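PDB 5HU7: putative polyketide synthase, which probably dehydrates beta-hydroxyacyl intermediates during polyketide assembly, through the dehydratase domain of a trans-acyltransferase synthase. Local coordinates for residues 163-166 with 170-173; 182-187 with 220-225; 277-282 with 288-293. All blocks are in the same frame, centred on the assembly; numbering follows the deposited sequence.

Interaction 1: 163-166 with 170-173; sequences ELLK and MADH
Leu165 and Ala171 form the apolar part of this contact, where the chain doubles back after helix 158-167. Leu165 carries its CG anti to its own carbonyl carbon (chi1 -78°), which sends one methyl toward the loop: CD2 lies 4.1 Å from CB of Ala171. The touch is light, one methyl against another, but both residues are buried. The same leucine also packs on Pro218 and Arg221 of helix 212-227 and on Phe176, so that it fills the angle between its own helix, the returning loop and the neighbouring helix.

In the second half of the double hot-dog fold expected of polyketide synthase dehydratases, helix 212-227 is the long helix that the sheet wraps, and residues 163-173 form an outlying helix-and-loop lying against it. His173 extends this attachment by a weak hydrogen bond from Arg221 to its ND1.

The Asp172 carboxylate comes closest to a carbon atom of Lys166 and makes no hydrogen bond or salt bridge with that residue. The Asp172 side chain runs alongside that of Lys166, both pointing the same way, and its OD1 rests 3.5 Å from CA of Lys166 and 3.8 Å from CB. Beyond CG the lysine chain leads away from the carboxylate and bends at its last torsion, and its ammonium NZ stays 5.8 Å from OD2 of Asp172, too far for an ion pair; at most the opposite charges attract each other weakly.

Between the backbones no hydrogen bond crosses. The CA atoms of Lys166 and Asp172 come within 5.0 Å. The carbonyl oxygens Leu165 O and Ala171 O are modelled only 2.7 Å apart; with two acceptors facing each other, this spacing is doubtful and is no bond.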
loop_
_atom_site.group_PDB
_atom_site.type_symbol
_atom_site.label_atom_id
_atom_site.label_comp_id
_atom_site.label_asym_id
_atom_site.label_seq_id
_atom_site.Cartn_x
_atom_site.Cartn_y
_atom_site.Cartn_z
ATOM N N GLU A 163 36.434 24.473 -14.734
ATOM C CA GLU A 163 37.236 25.675 -14.992
ATOM C C GLU A 163 36.643 26.505 -16.147
ATOM O O GLU A 163 36.627 27.721 -16.066
ATOM C CB GLU A 163 38.690 25.306 -15.326
ATOM C CG GLU A 163 39.487 24.749 -14.155
ATOM C CD GLU A 163 39.958 25.763 -13.131
ATOM O OE1 GLU A 163 40.726 26.678 -13.506
ATOM O OE2 GLU A 163 39.598 25.615 -11.941
ATOM N N LEU A 164 36.250 25.829 -17.238
ATOM C CA LEU A 164 35.627 26.453 -18.408
ATOM C C LEU A 164 34.195 26.933 -18.087
ATOM O O LEU A 164 33.784 27.963 -18.619
ATOM C CB LEU A 164 35.586 25.462 -19.588
ATOM C CG LEU A 164 34.868 25.928 -20.868
ATOM C CD1 LEU A 164 35.473 27.222 -21.413
ATOM C CD2 LEU A 164 34.926 24.854 -21.936
ATOM N N LEU A 165 33.417 26.180 -17.281
ATOM C CA LEU A 165 32.060 26.615 -16.933
ATOM C C LEU A 165 32.110 27.845 -16.032
ATOM O O LEU A 165 31.336 28.771 -16.242
ATOM C CB LEU A 165 31.241 25.509 -16.252
ATOM C CG LEU A 165 30.666 24.424 -17.136
ATOM C CD1 LEU A 165 29.745 23.532 -16.340
ATOM C CD2 LEU A 165 29.902 24.999 -18.309
ATOM N N LYS A 166 33.039 27.870 -15.060
ATOM C CA LYS A 166 33.237 29.020 -14.167
ATOM C C LYS A 166 33.508 30.317 -14.965
ATOM O O LYS A 166 33.059 31.388 -14.553
ATOM C CB LYS A 166 34.398 28.747 -13.200
ATOM C CG LYS A 166 34.527 29.776 -12.084
ATOM C CD LYS A 166 35.664 29.428 -11.140
ATOM C CE LYS A 166 35.605 30.201 -9.844
ATOM N NZ LYS A 166 35.786 31.665 -10.038
ATOM N N MET A 170 26.512 32.847 -17.123
ATOM C CA MET A 170 25.227 32.159 -16.958
ATOM C C MET A 170 25.420 30.771 -16.325
ATOM O O MET A 170 24.732 30.443 -15.351
ATOM C CB MET A 170 24.495 32.020 -18.312
ATOM C CG MET A 170 23.038 31.555 -18.174
ATOM S SD MET A 170 22.370 30.649 -19.599
ATOM C CE MET A 170 20.760 30.144 -18.934
ATOM N N ALA A 171 26.347 29.966 -16.880
ATOM C CA ALA A 171 26.617 28.604 -16.411
ATOM C C ALA A 171 27.749 28.551 -15.384
ATOM O O ALA A 171 28.761 29.204 -15.580
ATOM C CB ALA A 171 26.968 27.717 -17.593
ATOM N N ASP A 172 27.571 27.766 -14.305
ATOM C CA ASP A 172 28.560 27.505 -13.241
ATOM C C ASP A 172 27.917 26.587 -12.196
ATOM O O ASP A 172 26.760 26.808 -11.826
ATOM C CB ASP A 172 29.084 28.785 -12.552
ATOM C CG ASP A 172 30.279 28.541 -11.637
ATOM O OD1 ASP A 172 31.031 27.565 -11.879
ATOM O OD2 ASP A 172 30.489 29.349 -10.706
ATOM N N HIS A 173 28.655 25.564 -11.725
ATOM C CA HIS A 173 28.146 24.568 -10.769
ATOM C C HIS A 173 29.139 24.335 -9.615
ATOM O O HIS A 173 30.218 24.932 -9.584
ATOM C CB HIS A 173 27.881 23.244 -11.523
ATOM C CG HIS A 173 26.788 22.398 -10.953
ATOM N ND1 HIS A 173 25.474 22.843 -10.909
ATOM C CD2 HIS A 173 26.843 21.153 -10.431
ATOM C CE1 HIS A 173 24.785 21.868 -10.336
ATOM N NE2 HIS A 173 25.563 20.821 -10.058
#

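Interaction 2: 182-187 with 220-225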
loop_
_atom_site.group_PDB
_atom_site.type_symbol
_atom_site.label_atom_id
_atom_site.label_comp_id
_atom_site.label_asym_id
_atom_site.label_seq_id
_atom_site.Cartn_x
_atom_site.Cartn_y
_atom_site.Cartn_z
ATOM N N VAL A 182 35.140 13.863 -20.253
ATOM C CA VAL A 182 34.144 14.293 -21.225
ATOM C C VAL A 182 34.763 14.319 -22.586
ATOM O O VAL A 182 35.721 15.036 -22.799
ATOM C CB VAL A 182 33.544 15.667 -20.856
ATOM C CG1 VAL A 182 32.588 16.153 -21.927
ATOM C CG2 VAL A 182 32.846 15.586 -19.514
ATOM N N TYR A 183 34.171 13.581 -23.515
ATOM C CA TYR A 183 34.559 13.546 -24.931
ATOM C C TYR A 183 33.670 14.524 -25.701
ATOM O O TYR A 183 32.483 14.297 -25.791
ATOM C CB TYR A 183 34.325 12.151 -25.483
ATOM C CG TYR A 183 35.220 11.082 -24.901
ATOM C CD1 TYR A 183 34.829 10.351 -23.792
ATOM C CD2 TYR A 183 36.375 10.688 -25.555
ATOM C CE1 TYR A 183 35.605 9.316 -23.296
ATOM C CE2 TYR A 183 37.150 9.636 -25.083
ATOM C CZ TYR A 183 36.772 8.964 -23.937
ATOM O OH TYR A 183 37.526 7.924 -23.457
ATOM N N ARG A 184 34.236 15.578 -26.274
ATOM C CA ARG A 184 33.450 16.544 -27.019
ATOM C C ARG A 184 33.647 16.383 -28.486
ATOM O O ARG A 184 34.767 16.342 -28.988
ATOM C CB ARG A 184 33.778 18.010 -26.682
ATOM C CG ARG A 184 32.781 18.970 -27.401
ATOM C CD ARG A 184 32.999 20.452 -27.237
ATOM N NE ARG A 184 34.325 20.879 -27.696
ATOM C CZ ARG A 184 34.671 21.079 -28.971
ATOM N NH1 ARG A 184 33.798 20.873 -29.955
ATOM N NH2 ARG A 184 35.906 21.472 -29.270
ATOM N N ALA A 185 32.553 16.478 -29.185
ATOM C CA ALA A 185 32.585 16.477 -30.622
ATOM C C ALA A 185 31.619 17.549 -31.064
ATOM O O ALA A 185 30.777 17.987 -30.272
ATOM C CB ALA A 185 32.112 15.133 -31.132
ATOM N N PRO A 186 31.653 17.946 -32.341
ATOM C CA PRO A 186 30.647 18.898 -32.829
ATOM C C PRO A 186 29.266 18.234 -32.786
ATOM O O PRO A 186 29.105 17.129 -33.302
ATOM C CB PRO A 186 31.122 19.186 -34.264
ATOM C CG PRO A 186 32.554 18.769 -34.270
ATOM C CD PRO A 186 32.561 17.553 -33.431
ATOM N N GLY A 187 28.329 18.844 -32.059
ATOM C CA GLY A 187 26.974 18.310 -31.900
ATOM C C GLY A 187 26.733 17.334 -30.758
ATOM O O GLY A 187 25.568 16.966 -30.530
ATOM N N THR A 220 25.449 19.237 -19.746
ATOM C CA THR A 220 24.527 19.871 -20.697
ATOM C C THR A 220 24.932 21.324 -20.882
ATOM O O THR A 220 24.930 21.821 -22.015
ATOM C CB THR A 220 23.036 19.728 -20.326
ATOM O OG1 THR A 220 22.710 20.458 -19.136
ATOM C CG2 THR A 220 22.582 18.282 -20.215
ATOM N N ARG A 221 25.331 21.989 -19.788
ATOM C CA ARG A 221 25.806 23.378 -19.836
ATOM C C ARG A 221 27.057 23.502 -20.710
ATOM O O ARG A 221 27.210 24.493 -21.420
ATOM C CB ARG A 221 26.100 23.907 -18.427
ATOM C CG ARG A 221 24.852 24.140 -17.617
ATOM C CD ARG A 221 25.216 24.347 -16.166
ATOM N NE ARG A 221 24.065 24.723 -15.346
ATOM C CZ ARG A 221 24.102 24.871 -14.025
ATOM N NH1 ARG A 221 25.236 24.677 -13.358
ATOM N NH2 ARG A 221 23.006 25.213 -13.359
ATOM N N TYR A 222 27.933 22.486 -20.672
ATOM C CA TYR A 222 29.136 22.441 -21.502
ATOM C C TYR A 222 28.761 22.318 -22.990
ATOM O O TYR A 222 29.409 22.930 -23.838
ATOM C CB TYR A 222 30.079 21.300 -21.050
ATOM C CG TYR A 222 31.287 21.128 -21.936
ATOM C CD1 TYR A 222 32.060 22.220 -22.314
ATOM C CD2 TYR A 222 31.642 19.879 -22.426
ATOM C CE1 TYR A 222 33.128 22.079 -23.197
ATOM C CE2 TYR A 222 32.714 19.724 -23.304
ATOM C CZ TYR A 222 33.470 20.826 -23.669
ATOM O OH TYR A 222 34.552 20.725 -24.514
ATOM N N LEU A 223 27.713 21.546 -23.307
ATOM C CA LEU A 223 27.243 21.424 -24.693
ATOM C C LEU A 223 26.632 22.768 -25.153
ATOM O O LEU A 223 27.000 23.291 -26.214
ATOM C CB LEU A 223 26.188 20.294 -24.807
ATOM C CG LEU A 223 25.567 20.057 -26.193
ATOM C CD1 LEU A 223 26.630 19.791 -27.266
ATOM C CD2 LEU A 223 24.558 18.930 -26.146
ATOM N N ILE A 224 25.723 23.323 -24.321
ATOM C CA ILE A 224 25.017 24.589 -24.568
ATOM C C ILE A 224 25.980 25.773 -24.774
ATOM O O ILE A 224 25.805 26.501 -25.754
ATOM C CB ILE A 224 23.957 24.860 -23.452
ATOM C CG1 ILE A 224 22.784 23.844 -23.573
ATOM C CG2 ILE A 224 23.431 26.307 -23.517
ATOM C CD1 ILE A 224 21.950 23.672 -22.312
ATOM N N THR A 225 26.995 25.956 -23.888
ATOM C CA THR A 225 27.966 27.071 -24.014
ATOM C C THR A 225 28.905 26.989 -25.247
ATOM O O THR A 225 29.317 28.035 -25.753
ATOM C CB THR A 225 28.807 27.245 -22.730
ATOM O OG1 THR A 225 29.476 26.017 -22.414
ATOM C CG2 THR A 225 27.971 27.750 -21.547
#
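With chi1 at 175° the Tyr222 ring swings away from its own backbone N and out toward the strand, while Arg184 sends its chain out extended and then bends it at the third torsion, so that CD and NE pass the phenol oxygen. The two side chains cross at about a right angle. CD of Arg184 comes within 3.1 Å of Tyr222 OH, and NE gives that same oxygen a weak hydrogen bond, 3.2 Å long and strongly bent at 122°. The oxygen lies at the edge of the guanidinium, whose plane is turned 75° from the ring. Within this pair the phenol oxygen meets the aliphatic CB, CG and CD as well as NE.

Strand 182-185 packs here on residues 220-225 of helix 212-227, consistent with the hot-dog fold of this family, in which the sheet curls round a long helix.

Val182 contributes its CG1 methyl, obliquely placed 3.8 Å from CE2 of Tyr222. Just past the strand, in the turn that follows it, Leu223 CD1 comes 4.3 Å from the carbonyl carbon C of Gly187. Leu156 and Glu154 of strand 154-157, together with Leu164 of helix 158-167, also pack on the tyrosine ring.

Interaction 3: 277-282 with 288-293; sequences DIELCD and GIRMRG
One carboxylate oxygen, Glu279 OE2, is shared by two arginines of the opposing strand. Arg290 NH2 meets it at 2.6 Å, nearly along its C-O axis though 25° out of the guanidinium plane; NE adds a weak bond, and Arg292 NH1 a long salt bridge of 3.9 Å. Arg292 NH1 lies 3.3 Å above the centre of the Arg290 guanidinium, an approach the neighbouring carboxylates probably help offset. Arg292, folded at its second torsion (-71°), lays CD 3.2 Å from Asp277 CG; the ion pair from NE to OD2 is one of charge alone, while Asp277 OD1 accepts from Gly293 N at 3.2 Å. With an alanine at Asp277, Gly293 N would probably lose its acceptor and Arg292 its nearer counter-charge, keeping only the long pairing with Glu279.

Behind this charged face, Ile278 with Met291 and Leu280 with Ile289 pack on the other, CD1 to CD1 4.1 Å in the leucine-isoleucine pair. Met291 and Ile289 continue onto Leu247. Ile278 N to Met291 O and Met291 N to Ile278 O are both 2.8 Å bonds. Gly288 and Ile289 both face Leu280 O in a classic beta bulge, within a beta hairpin (276-281, 287-298) of the expected hot-dog fold.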
loop_
_atom_site.group_PDB
_atom_site.type_symbol
_atom_site.label_atom_id
_atom_site.label_comp_id
_atom_site.label_asym_id
_atom_site.label_seq_id
_atom_site.Cartn_x
_atom_site.Cartn_y
_atom_site.Cartn_z
ATOM N N ASP A 277 18.495 15.408 -26.271
ATOM C CA ASP A 277 18.341 13.971 -26.348
ATOM C C ASP A 277 19.510 13.393 -25.521
ATOM O O ASP A 277 20.648 13.824 -25.709
ATOM C CB ASP A 277 18.405 13.480 -27.776
ATOM C CG ASP A 277 17.236 13.900 -28.651
ATOM O OD1 ASP A 277 16.231 14.461 -28.099
ATOM O OD2 ASP A 277 17.272 13.594 -29.870
ATOM N N ILE A 278 19.207 12.495 -24.560
ATOM C CA ILE A 278 20.185 11.880 -23.682
ATOM C C ILE A 278 20.025 10.381 -23.755
ATOM O O ILE A 278 18.933 9.873 -23.505
ATOM C CB ILE A 278 20.039 12.383 -22.223
ATOM C CG1 ILE A 278 20.150 13.909 -22.171
ATOM C CG2 ILE A 278 21.101 11.753 -21.299
ATOM C CD1 ILE A 278 19.975 14.523 -20.795
ATOM N N GLU A 279 21.126 9.675 -24.039
ATOM C CA GLU A 279 21.182 8.223 -24.048
ATOM C C GLU A 279 22.162 7.794 -22.962
ATOM O O GLU A 279 23.286 8.295 -22.919
ATOM C CB GLU A 279 21.603 7.698 -25.421
ATOM C CG GLU A 279 20.413 7.666 -26.355
ATOM C CD GLU A 279 20.696 7.884 -27.824
ATOM O OE1 GLU A 279 21.405 8.855 -28.161
ATOM O OE2 GLU A 279 20.168 7.110 -28.647
ATOM N N LEU A 280 21.720 6.901 -22.077
ATOM C CA LEU A 280 22.492 6.409 -20.962
ATOM C C LEU A 280 22.760 4.946 -21.238
ATOM O O LEU A 280 21.814 4.193 -21.393
ATOM C CB LEU A 280 21.698 6.585 -19.658
ATOM C CG LEU A 280 21.217 8.005 -19.364
ATOM C CD1 LEU A 280 20.437 8.048 -18.080
ATOM C CD2 LEU A 280 22.387 8.982 -19.241
ATOM N N CYS A 281 24.039 4.548 -21.339
ATOM C CA CYS A 281 24.409 3.182 -21.639
ATOM C C CYS A 281 25.434 2.631 -20.660
ATOM O O CYS A 281 25.982 3.363 -19.833
ATOM C CB CYS A 281 24.935 3.126 -23.066
ATOM S SG CYS A 281 26.551 3.918 -23.273
ATOM N N ASP A 282 25.662 1.314 -20.757
ATOM C CA ASP A 282 26.663 0.563 -19.976
ATOM C C ASP A 282 28.045 0.651 -20.659
ATOM O O ASP A 282 28.186 1.408 -21.612
ATOM C CB ASP A 282 26.201 -0.910 -19.767
ATOM C CG ASP A 282 26.071 -1.777 -21.011
ATOM O OD1 ASP A 282 26.531 -1.346 -22.087
ATOM O OD2 ASP A 282 25.506 -2.893 -20.905
ATOM N N GLY A 288 20.330 1.677 -21.820
ATOM C CA GLY A 288 19.349 1.298 -20.819
ATOM C C GLY A 288 18.227 2.310 -20.691
ATOM O O GLY A 288 17.129 1.942 -20.292
ATOM N N ILE A 289 18.521 3.616 -20.957
ATOM C CA ILE A 289 17.560 4.710 -20.850
ATOM C C ILE A 289 17.806 5.743 -21.954
ATOM O O ILE A 289 18.921 6.220 -22.139
ATOM C CB ILE A 289 17.633 5.426 -19.468
ATOM C CG1 ILE A 289 17.459 4.455 -18.268
ATOM C CG2 ILE A 289 16.584 6.552 -19.402
ATOM C CD1 ILE A 289 18.019 4.958 -16.990
ATOM N N ARG A 290 16.746 6.142 -22.631
ATOM C CA ARG A 290 16.785 7.160 -23.667
ATOM C C ARG A 290 15.768 8.251 -23.297
ATOM O O ARG A 290 14.628 7.931 -23.006
ATOM C CB ARG A 290 16.470 6.542 -25.013
ATOM C CG ARG A 290 16.088 7.541 -26.094
ATOM C CD ARG A 290 15.877 6.861 -27.413
ATOM N NE ARG A 290 17.130 6.395 -27.998
ATOM C CZ ARG A 290 17.230 5.725 -29.142
ATOM N NH1 ARG A 290 16.140 5.393 -29.829
ATOM N NH2 ARG A 290 18.424 5.358 -29.600
ATOM N N MET A 291 16.193 9.526 -23.303
ATOM C CA MET A 291 15.370 10.677 -22.999
ATOM C C MET A 291 15.384 11.511 -24.249
ATOM O O MET A 291 16.457 11.850 -24.741
ATOM C CB MET A 291 15.946 11.490 -21.840
ATOM C CG MET A 291 15.999 10.719 -20.545
ATOM S SD MET A 291 16.935 11.555 -19.282
ATOM C CE MET A 291 15.822 12.806 -18.849
ATOM N N ARG A 292 14.225 11.753 -24.824
ATOM C CA ARG A 292 14.099 12.540 -26.031
ATOM C C ARG A 292 13.247 13.765 -25.741
ATOM O O ARG A 292 12.209 13.650 -25.102
ATOM C CB ARG A 292 13.498 11.686 -27.168
ATOM C CG ARG A 292 14.439 10.563 -27.661
ATOM C CD ARG A 292 15.629 11.134 -28.449
ATOM N NE ARG A 292 16.534 10.163 -29.084
ATOM C CZ ARG A 292 16.270 9.456 -30.186
ATOM N NH1 ARG A 292 17.178 8.619 -30.676
ATOM N NH2 ARG A 292 15.087 9.561 -30.790
ATOM N N GLY A 293 13.744 14.937 -26.136
ATOM C CA GLY A 293 13.024 16.178 -25.994
ATOM C C GLY A 293 13.004 16.662 -24.564
ATOM O O GLY A 293 11.968 17.131 -24.103
#

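Interaction 3 lies nearest the centre of the chain and is mostly buried, joining two strands by backbone bonds with charged groups on one face and apolar ones on the other. Interactions 1 and 2 lie farther out and meet at helix 212-227: Leu165 and Tyr222 are buried, whereas Lys166 and Asp172 are exposed. Leu164 packs on Tyr222 with 3.5 Å between CD2 and CE1, tying helix 158-167 to interaction 2. Neither outer contact has a backbone hydrogen bond between its segments: interaction 1 rests on one methyl contact and close backbone approach, interaction 2 on a tyrosine packed by Val182 and Arg184 with a weak N-H...O bond. Interactions 2 and 3 reach the same sheet without touching.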